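Local atomic coordinates of periplasmic binding protein/LacI transcriptional regulator (Brachyspira murdochii, PDB entry 4KQC), a protein that probably binds a carbohydrate or related small solute in the cleft between two domains, as a periplasmic binding protein serving an ABC transporter. Residues Ala8-Gly13 with Ile66-Val71; Ala109-Arg114 with Thr298-Tyr303; Thr72-Glu77 with Pro98-Gly103; Lys12-Lys17 with Ile37-Pro42; Ile143-Leu148 with Gly160-Phe165. All blocks are in the same frame, centred on the assembly; numbering follows the deposited sequence.

Contact 1: residues Ala8-Gly13 with Ile66-Val71; sequences AVVSKG and IAFAAV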
# COMPACT_ATOMS: atom_id res chain seq x y z
N ALA A 8 3.38 20.42 12.15
CA ALA A 8 4.46 19.52 11.78
C ALA A 8 3.91 18.33 11.06
O ALA A 8 2.97 17.68 11.55
CB ALA A 8 5.17 19.04 13.03
N VAL A 9 4.48 18.05 9.90
CA VAL A 9 4.16 16.86 9.15
C VAL A 9 5.40 15.97 9.02
O VAL A 9 6.39 16.39 8.39
CB VAL A 9 3.62 17.16 7.75
CG1 VAL A 9 3.27 15.86 7.05
CG2 VAL A 9 2.39 18.07 7.88
N VAL A 10 5.39 14.80 9.67
CA VAL A 10 6.52 13.88 9.64
C VAL A 10 6.14 12.72 8.75
O VAL A 10 5.24 11.96 9.08
CB VAL A 10 6.89 13.46 11.07
CG1 VAL A 10 8.01 12.44 11.02
CG2 VAL A 10 7.24 14.68 11.91
N SER A 11 6.80 12.65 7.60
CA SER A 11 6.43 11.79 6.52
C SER A 11 7.38 10.59 6.46
O SER A 11 8.38 10.53 7.25
CB SER A 11 6.60 12.56 5.19
OG SER A 11 8.00 12.74 4.91
N LYS A 12 7.21 9.70 5.50
CA LYS A 12 8.21 8.60 5.32
C LYS A 12 9.40 8.96 4.44
O LYS A 12 10.26 8.12 4.14
CB LYS A 12 7.52 7.36 4.76
CG LYS A 12 6.38 6.79 5.63
CD LYS A 12 5.98 5.41 5.18
CE LYS A 12 4.71 4.96 5.88
NZ LYS A 12 4.42 3.55 5.56
N GLY A 13 9.55 10.24 4.10
CA GLY A 13 10.58 10.67 3.19
C GLY A 13 10.33 10.35 1.74
O GLY A 13 9.24 9.90 1.38
N ILE A 66 0.38 17.77 14.96
CA ILE A 66 1.34 16.92 14.26
C ILE A 66 0.56 15.93 13.44
O ILE A 66 -0.36 15.30 13.97
CB ILE A 66 2.21 16.14 15.25
CG1 ILE A 66 3.09 17.13 16.04
CG2 ILE A 66 3.13 15.10 14.58
CD1 ILE A 66 3.77 16.51 17.26
N ALA A 67 0.97 15.77 12.19
CA ALA A 67 0.53 14.64 11.34
C ALA A 67 1.71 13.74 11.14
O ALA A 67 2.84 14.23 10.82
CB ALA A 67 -0.02 15.13 10.01
N PHE A 68 1.51 12.44 11.26
CA PHE A 68 2.59 11.47 11.32
C PHE A 68 2.31 10.18 10.54
O PHE A 68 1.20 9.60 10.71
CB PHE A 68 2.87 11.14 12.80
CG PHE A 68 4.08 10.14 13.03
CD1 PHE A 68 5.24 10.19 12.25
CD2 PHE A 68 4.04 9.19 14.07
CE1 PHE A 68 6.32 9.37 12.48
CE2 PHE A 68 5.15 8.36 14.31
CZ PHE A 68 6.29 8.41 13.50
N ALA A 69 3.27 9.77 9.70
CA ALA A 69 3.23 8.45 9.01
C ALA A 69 4.49 7.74 9.41
O ALA A 69 5.55 8.11 8.89
CB ALA A 69 3.23 8.64 7.51
N ALA A 70 4.37 6.73 10.25
CA ALA A 70 5.56 6.08 10.88
C ALA A 70 6.17 5.08 9.87
O ALA A 70 5.44 4.30 9.25
CB ALA A 70 5.17 5.35 12.12
N VAL A 71 7.49 5.10 9.72
CA VAL A 71 8.20 4.00 9.08
C VAL A 71 8.21 2.85 10.12
O VAL A 71 7.72 3.01 11.26
CB VAL A 71 9.61 4.40 8.60
CG1 VAL A 71 9.53 5.48 7.50
CG2 VAL A 71 10.53 4.75 9.74

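Contact 2: residues Ala109-Arg114 with Thr298-Tyr303; sequences ASTDNR and TGAKWY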
# COMPACT_ATOMS: atom_id res chain seq x y z
N ALA A 109 -5.92 9.92 8.12
CA ALA A 109 -6.30 9.94 6.69
C ALA A 109 -5.49 8.89 5.91
O ALA A 109 -4.27 8.99 5.84
CB ALA A 109 -6.07 11.30 6.11
N SER A 110 -6.16 7.92 5.29
CA SER A 110 -5.45 6.84 4.63
C SER A 110 -6.30 6.08 3.69
O SER A 110 -7.52 6.17 3.76
CB SER A 110 -4.98 5.81 5.66
OG SER A 110 -6.02 5.17 6.32
N THR A 111 -5.63 5.29 2.85
CA THR A 111 -6.29 4.29 2.05
C THR A 111 -6.86 3.25 3.02
O THR A 111 -6.21 2.89 4.02
CB THR A 111 -5.23 3.66 1.17
OG1 THR A 111 -4.64 4.70 0.35
CG2 THR A 111 -5.86 2.51 0.32
N ASP A 112 -8.01 2.68 2.74
CA ASP A 112 -8.45 1.46 3.43
C ASP A 112 -7.80 0.22 2.74
O ASP A 112 -8.19 -0.20 1.64
CB ASP A 112 -9.97 1.43 3.40
CG ASP A 112 -10.59 0.19 4.02
OD1 ASP A 112 -9.94 -0.85 4.13
OD2 ASP A 112 -11.81 0.25 4.30
N ASN A 113 -6.73 -0.28 3.32
CA ASN A 113 -5.98 -1.40 2.76
C ASN A 113 -6.82 -2.61 2.41
O ASN A 113 -6.66 -3.19 1.34
CB ASN A 113 -4.86 -1.81 3.69
CG ASN A 113 -3.69 -0.87 3.61
OD1 ASN A 113 -3.28 -0.43 2.50
ND2 ASN A 113 -3.12 -0.58 4.74
N ARG A 114 -7.71 -3.00 3.32
CA ARG A 114 -8.51 -4.18 3.11
C ARG A 114 -9.46 -4.03 1.90
O ARG A 114 -9.55 -4.92 1.04
CB ARG A 114 -9.30 -4.58 4.35
CG ARG A 114 -8.39 -5.16 5.42
CD ARG A 114 -9.10 -5.22 6.77
NE ARG A 114 -8.27 -5.93 7.75
CZ ARG A 114 -7.20 -5.41 8.37
NH1 ARG A 114 -6.83 -4.13 8.21
NH2 ARG A 114 -6.51 -6.18 9.19
N THR A 298 -9.34 7.68 2.03
CA THR A 298 -9.03 8.31 0.76
C THR A 298 -9.18 7.35 -0.45
O THR A 298 -9.01 7.77 -1.60
CB THR A 298 -7.64 8.97 0.82
OG1 THR A 298 -6.68 8.02 1.24
CG2 THR A 298 -7.63 10.16 1.82
N GLY A 299 -9.44 6.08 -0.19
CA GLY A 299 -9.79 5.15 -1.25
C GLY A 299 -8.71 4.64 -2.15
O GLY A 299 -7.54 4.88 -1.87
N ALA A 300 -9.08 3.86 -3.16
CA ALA A 300 -8.14 3.28 -4.06
C ALA A 300 -8.85 2.99 -5.36
O ALA A 300 -10.07 2.92 -5.36
CB ALA A 300 -7.56 2.01 -3.45
N LYS A 301 -8.09 2.93 -6.46
CA LYS A 301 -8.67 2.77 -7.79
C LYS A 301 -7.87 1.73 -8.56
O LYS A 301 -6.61 1.69 -8.45
CB LYS A 301 -8.64 4.06 -8.59
CG LYS A 301 -9.62 5.14 -8.16
CD LYS A 301 -9.55 6.25 -9.21
CE LYS A 301 -10.55 7.37 -9.00
NZ LYS A 301 -11.88 6.81 -8.71
N TRP A 302 -8.60 0.89 -9.30
CA TRP A 302 -7.96 -0.06 -10.21
C TRP A 302 -7.41 0.70 -11.41
O TRP A 302 -8.10 1.55 -11.98
CB TRP A 302 -9.01 -1.07 -10.70
CG TRP A 302 -8.53 -2.05 -11.69
CD1 TRP A 302 -8.75 -2.04 -13.03
CD2 TRP A 302 -7.70 -3.20 -11.42
NE1 TRP A 302 -8.16 -3.15 -13.60
CE2 TRP A 302 -7.48 -3.86 -12.65
CE3 TRP A 302 -7.14 -3.74 -10.25
CZ2 TRP A 302 -6.77 -5.06 -12.74
CZ3 TRP A 302 -6.40 -4.89 -10.36
CH2 TRP A 302 -6.21 -5.53 -11.60
N TYR A 303 -6.25 0.29 -11.85
CA TYR A 303 -5.65 0.78 -13.09
C TYR A 303 -5.03 -0.38 -13.87
O TYR A 303 -4.57 -1.41 -13.28
CB TYR A 303 -4.73 1.93 -12.87
CG TYR A 303 -3.36 1.58 -12.33
CD1 TYR A 303 -3.19 1.40 -10.97
CD2 TYR A 303 -2.27 1.48 -13.17
CE1 TYR A 303 -1.97 1.14 -10.48
CE2 TYR A 303 -1.02 1.18 -12.66
CZ TYR A 303 -0.90 1.00 -11.32
OH TYR A 303 0.36 0.69 -10.86
O HOH W 1 -5.80 6.67 -1.01

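Contact 3: residues Thr72-Glu77 with Pro98-Gly103; sequences TGDFTE and PDQAQG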
# COMPACT_ATOMS: atom_id res chain seq x y z
N THR A 72 8.79 1.70 9.79
CA THR A 72 8.94 0.61 10.73
C THR A 72 9.80 1.03 11.92
O THR A 72 10.82 1.61 11.71
CB THR A 72 9.66 -0.58 10.02
OG1 THR A 72 8.79 -1.05 8.98
CG2 THR A 72 9.91 -1.69 10.90
N GLY A 73 9.31 0.81 13.15
CA GLY A 73 10.09 1.18 14.32
C GLY A 73 9.19 1.49 15.48
O GLY A 73 7.96 1.42 15.32
N ASP A 74 9.79 1.85 16.58
CA ASP A 74 9.07 2.07 17.82
C ASP A 74 9.07 3.55 18.16
O ASP A 74 10.08 4.15 18.60
CB ASP A 74 9.76 1.29 18.91
CG ASP A 74 9.03 1.34 20.29
OD1 ASP A 74 8.33 2.34 20.61
OD2 ASP A 74 9.24 0.35 21.09
N PHE A 75 7.91 4.16 18.04
CA PHE A 75 7.72 5.56 18.34
C PHE A 75 6.91 5.85 19.63
O PHE A 75 6.37 6.94 19.80
CB PHE A 75 7.05 6.26 17.12
CG PHE A 75 7.84 6.11 15.87
CD1 PHE A 75 7.68 5.01 15.03
CD2 PHE A 75 8.93 6.97 15.60
CE1 PHE A 75 8.48 4.79 13.95
CE2 PHE A 75 9.71 6.76 14.49
CZ PHE A 75 9.52 5.66 13.66
N THR A 76 6.82 4.90 20.51
CA THR A 76 6.02 5.03 21.68
C THR A 76 6.47 6.14 22.63
O THR A 76 5.63 6.78 23.23
CB THR A 76 5.91 3.69 22.47
OG1 THR A 76 7.20 3.18 22.81
CG2 THR A 76 5.25 2.62 21.68
N GLU A 77 7.78 6.36 22.76
CA GLU A 77 8.27 7.43 23.60
C GLU A 77 7.82 8.77 23.07
O GLU A 77 7.40 9.64 23.83
CB GLU A 77 9.81 7.38 23.77
CG GLU A 77 10.28 6.10 24.46
CD GLU A 77 11.73 6.15 24.94
OE1 GLU A 77 12.41 7.17 24.69
OE2 GLU A 77 12.22 5.17 25.59
N PRO A 98 -1.38 0.62 15.72
CA PRO A 98 -2.37 0.74 16.76
C PRO A 98 -1.86 0.46 18.16
O PRO A 98 -2.26 1.11 19.14
CB PRO A 98 -3.43 -0.32 16.34
CG PRO A 98 -3.32 -0.33 14.87
CD PRO A 98 -1.86 -0.17 14.57
N ASP A 99 -0.97 -0.51 18.30
CA ASP A 99 -0.40 -0.83 19.59
C ASP A 99 0.61 0.18 20.10
O ASP A 99 1.16 0.01 21.21
CB ASP A 99 0.14 -2.31 19.63
CG ASP A 99 1.44 -2.54 18.83
OD1 ASP A 99 2.10 -1.58 18.39
OD2 ASP A 99 1.79 -3.72 18.67
N GLN A 100 0.88 1.23 19.33
CA GLN A 100 1.75 2.33 19.76
C GLN A 100 0.95 3.60 20.06
O GLN A 100 1.53 4.57 20.54
CB GLN A 100 2.80 2.66 18.73
CG GLN A 100 3.76 1.51 18.48
CD GLN A 100 4.97 1.85 17.63
OE1 GLN A 100 5.28 3.01 17.39
NE2 GLN A 100 5.61 0.82 17.11
N ALA A 101 -0.30 3.66 19.65
CA ALA A 101 -0.99 4.93 19.64
C ALA A 101 -1.35 5.50 21.01
O ALA A 101 -1.55 6.73 21.15
CB ALA A 101 -2.28 4.81 18.79
N GLN A 102 -1.48 4.66 22.02
CA GLN A 102 -1.70 5.11 23.39
C GLN A 102 -2.89 6.09 23.57
O GLN A 102 -2.85 6.98 24.43
CB GLN A 102 -0.38 5.73 23.92
CG GLN A 102 0.78 4.75 24.04
CD GLN A 102 2.14 5.45 24.22
OE1 GLN A 102 2.48 5.92 25.30
NE2 GLN A 102 2.89 5.55 23.16
N GLY A 103 -3.95 5.91 22.78
CA GLY A 103 -5.10 6.79 22.90
C GLY A 103 -4.89 8.18 22.41
O GLY A 103 -5.70 9.02 22.76

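Contact 4: residues Lys12-Lys17 with Ile37-Pro42; sequences KGFQHK and ISFVGP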
# COMPACT_ATOMS: atom_id res chain seq x y z
N LYS A 12 7.21 9.70 5.50
CA LYS A 12 8.21 8.60 5.32
C LYS A 12 9.40 8.96 4.44
O LYS A 12 10.26 8.12 4.14
CB LYS A 12 7.52 7.36 4.76
CG LYS A 12 6.38 6.79 5.63
CD LYS A 12 5.98 5.41 5.18
CE LYS A 12 4.71 4.96 5.88
NZ LYS A 12 4.42 3.55 5.56
N GLY A 13 9.55 10.24 4.10
CA GLY A 13 10.58 10.67 3.19
C GLY A 13 10.33 10.35 1.74
O GLY A 13 9.24 9.90 1.38
N PHE A 14 11.33 10.63 0.91
CA PHE A 14 11.17 10.60 -0.54
C PHE A 14 11.84 9.41 -1.21
O PHE A 14 12.02 9.46 -2.42
CB PHE A 14 11.63 11.90 -1.18
CG PHE A 14 10.92 13.10 -0.68
CD1 PHE A 14 9.56 13.21 -0.85
CD2 PHE A 14 11.58 14.17 -0.10
CE1 PHE A 14 8.85 14.31 -0.43
CE2 PHE A 14 10.86 15.29 0.34
CZ PHE A 14 9.47 15.33 0.19
N GLN A 15 12.17 8.34 -0.48
CA GLN A 15 12.58 7.12 -1.14
C GLN A 15 11.67 6.79 -2.33
O GLN A 15 12.14 6.41 -3.42
CB GLN A 15 12.59 5.96 -0.18
CG GLN A 15 13.20 4.71 -0.79
CD GLN A 15 13.18 3.52 0.13
OE1 GLN A 15 12.98 3.63 1.33
NE2 GLN A 15 13.35 2.36 -0.45
N HIS A 16 10.36 6.90 -2.12
CA HIS A 16 9.35 6.59 -3.12
C HIS A 16 8.68 7.90 -3.51
O HIS A 16 8.29 8.65 -2.61
CB HIS A 16 8.33 5.61 -2.59
CG HIS A 16 8.96 4.34 -2.07
ND1 HIS A 16 9.63 3.46 -2.89
CD2 HIS A 16 9.09 3.87 -0.81
CE1 HIS A 16 10.11 2.46 -2.17
NE2 HIS A 16 9.81 2.69 -0.90
N LYS A 17 8.59 8.18 -4.80
CA LYS A 17 8.07 9.49 -5.29
C LYS A 17 6.58 9.75 -5.04
O LYS A 17 6.12 10.86 -5.21
CB LYS A 17 8.33 9.66 -6.78
CG LYS A 17 9.79 9.81 -7.20
CD LYS A 17 9.82 9.93 -8.73
CE LYS A 17 11.15 9.56 -9.37
NZ LYS A 17 11.98 10.78 -9.56
N ILE A 37 3.53 24.58 7.28
CA ILE A 37 3.90 23.24 7.66
C ILE A 37 5.39 22.96 7.46
O ILE A 37 6.05 23.59 6.63
CB ILE A 37 3.10 22.15 6.90
CG1 ILE A 37 3.40 22.14 5.40
CG2 ILE A 37 1.61 22.25 7.25
CD1 ILE A 37 2.77 20.96 4.66
N SER A 38 5.90 22.05 8.26
CA SER A 38 7.12 21.34 7.99
C SER A 38 6.75 20.04 7.28
O SER A 38 5.62 19.54 7.42
CB SER A 38 7.88 21.10 9.32
OG SER A 38 7.21 20.07 10.09
N PHE A 39 7.58 19.53 6.40
CA PHE A 39 7.27 18.23 5.77
C PHE A 39 8.57 17.46 5.76
O PHE A 39 9.40 17.70 4.92
CB PHE A 39 6.68 18.38 4.36
CG PHE A 39 6.04 17.10 3.83
CD1 PHE A 39 6.80 16.11 3.21
CD2 PHE A 39 4.67 16.93 3.92
CE1 PHE A 39 6.20 14.96 2.71
CE2 PHE A 39 4.05 15.75 3.48
CZ PHE A 39 4.82 14.76 2.85
N VAL A 40 8.78 16.64 6.78
CA VAL A 40 10.09 16.12 7.08
C VAL A 40 10.07 14.61 7.16
O VAL A 40 9.22 14.02 7.86
CB VAL A 40 10.70 16.67 8.42
CG1 VAL A 40 10.89 18.15 8.29
CG2 VAL A 40 9.88 16.34 9.67
N GLY A 41 11.10 13.97 6.59
CA GLY A 41 11.16 12.51 6.66
C GLY A 41 12.56 11.99 6.44
O GLY A 41 13.46 12.73 6.04
N PRO A 42 12.75 10.69 6.69
CA PRO A 42 14.06 10.04 6.57
C PRO A 42 14.50 9.88 5.16
O PRO A 42 13.66 9.89 4.25
CB PRO A 42 13.84 8.72 7.27
CG PRO A 42 12.42 8.41 7.01
CD PRO A 42 11.75 9.71 7.17
O HOH W 2 12.37 7.88 2.47
O HOH W 3 14.34 10.98 1.01

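Contact 5: residues Ile143-Leu148 with Gly160-Phe165; sequences IAVLQL and GFVKRF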
# COMPACT_ATOMS: atom_id res chain seq x y z
N ILE A 143 -3.47 -19.83 -5.86
CA ILE A 143 -3.24 -18.40 -6.00
C ILE A 143 -2.29 -17.95 -4.87
O ILE A 143 -2.56 -18.18 -3.68
CB ILE A 143 -4.53 -17.61 -5.95
CG1 ILE A 143 -5.48 -18.03 -7.12
CG2 ILE A 143 -4.23 -16.12 -6.02
CD1 ILE A 143 -6.55 -19.04 -6.76
N ALA A 144 -1.17 -17.37 -5.24
CA ALA A 144 -0.17 -16.93 -4.27
C ALA A 144 -0.43 -15.49 -3.88
O ALA A 144 -0.76 -14.64 -4.75
CB ALA A 144 1.19 -17.04 -4.88
N VAL A 145 -0.31 -15.21 -2.60
CA VAL A 145 -0.44 -13.84 -2.08
C VAL A 145 0.95 -13.48 -1.50
O VAL A 145 1.32 -14.05 -0.50
CB VAL A 145 -1.52 -13.79 -1.01
CG1 VAL A 145 -1.52 -12.44 -0.25
CG2 VAL A 145 -2.89 -14.14 -1.62
N LEU A 146 1.66 -12.52 -2.08
CA LEU A 146 2.94 -12.10 -1.53
C LEU A 146 2.62 -10.95 -0.62
O LEU A 146 2.31 -9.83 -1.09
CB LEU A 146 3.90 -11.69 -2.65
CG LEU A 146 4.68 -12.84 -3.29
CD1 LEU A 146 5.87 -13.24 -2.42
CD2 LEU A 146 3.82 -14.06 -3.60
N GLN A 147 2.63 -11.26 0.67
CA GLN A 147 2.31 -10.31 1.72
C GLN A 147 3.56 -9.60 2.17
O GLN A 147 4.52 -10.28 2.48
CB GLN A 147 1.71 -11.11 2.88
CG GLN A 147 1.59 -10.32 4.17
CD GLN A 147 0.91 -11.09 5.29
OE1 GLN A 147 0.23 -12.07 5.04
NE2 GLN A 147 1.11 -10.65 6.52
N LEU A 148 3.58 -8.26 2.12
CA LEU A 148 4.89 -7.54 2.23
C LEU A 148 5.60 -7.71 3.56
O LEU A 148 6.84 -7.72 3.62
CB LEU A 148 4.73 -6.04 1.86
CG LEU A 148 3.74 -5.29 2.78
CD1 LEU A 148 4.49 -4.24 3.55
CD2 LEU A 148 2.55 -4.69 2.11
N GLY A 160 -7.39 -8.48 3.30
CA GLY A 160 -8.46 -7.90 2.45
C GLY A 160 -8.72 -8.73 1.19
O GLY A 160 -9.88 -8.93 0.76
N PHE A 161 -7.64 -9.14 0.54
CA PHE A 161 -7.67 -9.99 -0.63
C PHE A 161 -8.22 -11.39 -0.25
O PHE A 161 -9.09 -11.94 -0.87
CB PHE A 161 -6.24 -10.08 -1.25
CG PHE A 161 -6.19 -10.97 -2.48
CD1 PHE A 161 -6.03 -12.33 -2.34
CD2 PHE A 161 -6.33 -10.44 -3.76
CE1 PHE A 161 -6.06 -13.16 -3.42
CE2 PHE A 161 -6.28 -11.27 -4.85
CZ PHE A 161 -6.19 -12.61 -4.70
N VAL A 162 -7.61 -12.01 0.77
CA VAL A 162 -8.00 -13.36 1.14
C VAL A 162 -9.51 -13.43 1.45
O VAL A 162 -10.19 -14.35 1.00
CB VAL A 162 -7.12 -13.85 2.33
CG1 VAL A 162 -7.63 -15.16 2.90
CG2 VAL A 162 -5.73 -14.05 1.81
N LYS A 163 -9.99 -12.49 2.29
CA LYS A 163 -11.40 -12.47 2.74
C LYS A 163 -12.30 -12.35 1.52
O LYS A 163 -13.23 -13.14 1.35
CB LYS A 163 -11.68 -11.31 3.73
CG LYS A 163 -13.08 -11.26 4.35
CD LYS A 163 -13.18 -12.02 5.69
CE LYS A 163 -14.62 -12.09 6.26
NZ LYS A 163 -15.13 -10.80 6.80
N ARG A 164 -12.02 -11.39 0.65
CA ARG A 164 -12.92 -11.18 -0.49
C ARG A 164 -12.84 -12.35 -1.48
O ARG A 164 -13.86 -12.82 -2.00
CB ARG A 164 -12.63 -9.87 -1.19
CG ARG A 164 -13.52 -9.57 -2.38
CD ARG A 164 -14.96 -9.43 -1.96
NE ARG A 164 -15.79 -8.93 -3.06
CZ ARG A 164 -17.12 -8.96 -3.12
NH1 ARG A 164 -17.86 -9.40 -2.09
NH2 ARG A 164 -17.73 -8.52 -4.21
N PHE A 165 -11.65 -12.79 -1.81
CA PHE A 165 -11.49 -13.95 -2.74
C PHE A 165 -12.19 -15.23 -2.24
O PHE A 165 -12.88 -15.94 -3.01
CB PHE A 165 -10.02 -14.28 -3.02
CG PHE A 165 -9.84 -15.14 -4.22
CD1 PHE A 165 -9.88 -16.51 -4.13
CD2 PHE A 165 -9.61 -14.58 -5.45
CE1 PHE A 165 -9.75 -17.30 -5.24
CE2 PHE A 165 -9.43 -15.35 -6.56
CZ PHE A 165 -9.47 -16.71 -6.45

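Contact 1: residues Ala8-Gly13 with Ile66-Val71
Val-10 joins strand 66-68 through both its backbone polar atoms: its N donates to Ala-67 O at 2.9 Å, and its O accepts from Ala-69 N at 3.0 Å. Ala-67 N closes the series on Ala-8 O at 2.8 Å, and all three bonds are nearly straight. On one face of the sheet CG1 of Val-10, anti to its own N (chi1 177°), lies 3.8 Å from Phe-68 CD1, while the Val-10 carbonyl oxygen sits near the plane of that ring, at its edge. Val-9 and Ala-67 take the other face. This is the parallel pairing at the centre of a periplasmic-binding-protein domain of Rossmann-like type, the pieces 8-10 and 66-68 running 10° from parallel. Past the strand ends Lys-12 carries the contact on. Its CB and CG pass alongside the Val-71 side chain, which points the other way, with Lys-12 CB 3.9 Å from Val-71 CG1, and its extended chain brings CE to 3.5 Å from Ala-70 O; NZ goes on to a hydrogen bond with Ser-94 OG. In the next shell Gln-51 of helix 48-60 ties the two loops together, its NE2 donating to Ser-11 O and Ala-69 O while its OE1 accepts from Val-71 N.

Contact 2: residues Ala109-Arg114 with Thr298-Tyr303
The first torsion of Thr-111 (chi1 -59°) sends its two branches to different partners: OG1 lies beside its own backbone N and faces a water, whereas CG2 is anti to that N and heads for the Gly-299 carbonyl. In Thr-298, chi1 of 54° places OG1 between its own N and carbonyl carbon, which turns the hydroxyl over the Ser-110 carbonyl group. The two threonine side chains lie roughly perpendicular, and their hydroxyl oxygens, 4.0 Å apart, are joined through the water. That molecule donates to Thr-111 OG1 at 2.7 Å and to Gly-299 O at 2.6 Å, and it also bonds Thr-298 OG1 at 2.8 Å. The direct link is a single backbone bond, from Thr-298 N to Ser-110 O, 2.9 Å long and nearly straight at the hydrogen, although the donor stands 50° out of the carbonyl plane. These residues lie where strands 105-110 and 296-297, neighbours at one edge of the parallel sheet, run out into connections leading to the other domain, the multi-stranded hinge by which periplasmic binding proteins join their two lobes. Thr-111 CG2 rests 3.6 Å from Gly-299 O, and its apolar contact is with Ala-300 CB at 4.2 Å. Gly-299 has a positive phi, a backbone shape that favours glycine. Thr-111 OG1 has a further hydrogen-bond partner in Gln-271 OE1, and Asp-112, at the N-cap of helix 113-133, caps the backbone N of Ala-115 with OD1.

Contact 3: residues Thr72-Glu77 with Pro98-Gly103
The two backbones come closest at Thr-76 and Gln-100, whose CA atoms are 5.4 Å apart, and no backbone-to-backbone hydrogen bond links them. Side-chain amides do the joining, tying the loop between strands 89-92 and 105-110 to the N-terminal start of helix 76-84. Gln-100 has CG anti to its carbonyl carbon (chi1 -63°) and a chain extended from there, which carries its amide to the turn ahead of the helix. NE2 donates to Gly-73 O at 3.0 Å, an almost straight bond with the acceptor in the amide plane. OE1 of the same group accepts from Phe-75 N at 2.9 Å, the donor standing well above the carbonyl plane. The amide thus spans the turn with both its ends, which fixes its flip; OE1 also lies near the plane of the Phe-75 ring, at its edge. Further back along the chain, CG of Gln-100 packs against Thr-76 CG2 at 3.7 Å, one side chain set across the other. Gln-102, from a backbone of positive phi, uses NE2 alone, for two carbonyls: it reaches Thr-76 O at 3.0 Å, in the carbonyl plane and on a lone pair, and bonds back to Gln-100 O at 3.1 Å. Within the turn itself Asp-74 OD1 takes two donors, Thr-76 N in an Asx turn and Thr-76 OG1 at 2.6 Å. Phe-75 meets Phe-68 of strand 66-68 edge-to-face. Two neutral amides, using three hydrogen bonds across the contact, therefore supply directional links between the segments without any salt bridge across them.

Contact 4: residues Lys12-Lys17 with Ile37-Pro42
Phe-14 brings the far end of its ring, CZ, against the CD1-CE1 side of the Phe-39 ring, with Phe-14 CZ 4.1 Å from Phe-39 CD1. The rings meet obliquely, at a distance that speaks of ordinary apolar contact. Phe-39 is brought there by a CG anti to its backbone N (chi1 -166°), which swings the ring off the strand toward the loop 12-17. Next to the aromatic pair the backbones come together at two glycines, with CA atoms of Gly-13 and Gly-41 only 4.0 Å apart, an approach that two residues without side chains permit. The positive phi of Gly-13 (75°) adds its own preference for glycine. The CA of Gly-13 also makes a C-H...O contact with Pro-42 O at 3.3 Å, close to straight, and the Pro-42 ring rests with CG 3.6 Å from Lys-12 O. No direct hydrogen bond spans the two segments, so water supplies the polar links. One water accepts from Gln-15 N at 3.0 Å and lies within bonding distance of both Lys-12 O and Pro-42 O; a second accepts from Phe-14 N at 3.0 Å and has a weak, long link to Pro-42 O. The loop 12-17 follows strand 6-10, the neighbour of the edge strand 36-40, and leads into helix 18-33, so the contact lies at the C-terminal ends of two adjacent parallel strands. Phe-14 also touches Arg-23 of helix 18-33, while Pro-42 leans on Ile-50 and Gln-51 of helix 48-60.

Contact 5: residues Ile143-Leu148 with Gly160-Phe165
Val-145 and Phe-161 make the close centre of this contact, their side chains passing alongside and pointing opposite ways. It belongs to a beta-alpha-beta unit, in which helix 152-171 packs on strand 141-146 before the chain returns to strand 179-184; strand and helix segments run nearly antiparallel (154°), their axes 10.4 Å apart. Ile-143 and Val-145, on one face of the strand, both point at the helix, and Phe-161 and Phe-165, one turn apart, point back. Phe-161, its CG anti to the backbone N (chi1 180°), also stacks on Tyr-210, a residue of the next strand in the sheet. Toward the start of the strand Ile-143 faces Phe-165, but the isoleucine has two conformers and the approach of its CD1 to the ring holds for one of them, so its detail is doubtful. The looser flank is at Val-162, whose CG2 comes only to 4.5 Å from Val-145 CG2, on a residue that remains partly exposed. On the outer side of the helix Lys-163 is exposed. Against that open side stands the tight core, where CG2 of Val-145 lies 3.7 Å from CD1 of Phe-161.

Overall arrangement
Contacts 1 and 5 are the buried ones, one in each domain and on opposite sides of the molecular centre: the first is a strand pair held by backbone hydrogen bonds, the other a wholly apolar helix-on-sheet packing. Contacts 3 and 4 border contact 1 and are only partly buried, and their chemistry shifts accordingly, to glutamine amides in one and to waters beside paired glycines in the other. Contact 4 shares Lys-12 and Gly-13 with contact 1, whereas contact 3 reaches it through aromatic packing. Contact 2 is the surface case, lying between the domains and mixing one backbone bond with a water bridge; Arg-114 touches Gly-160 of contact 5.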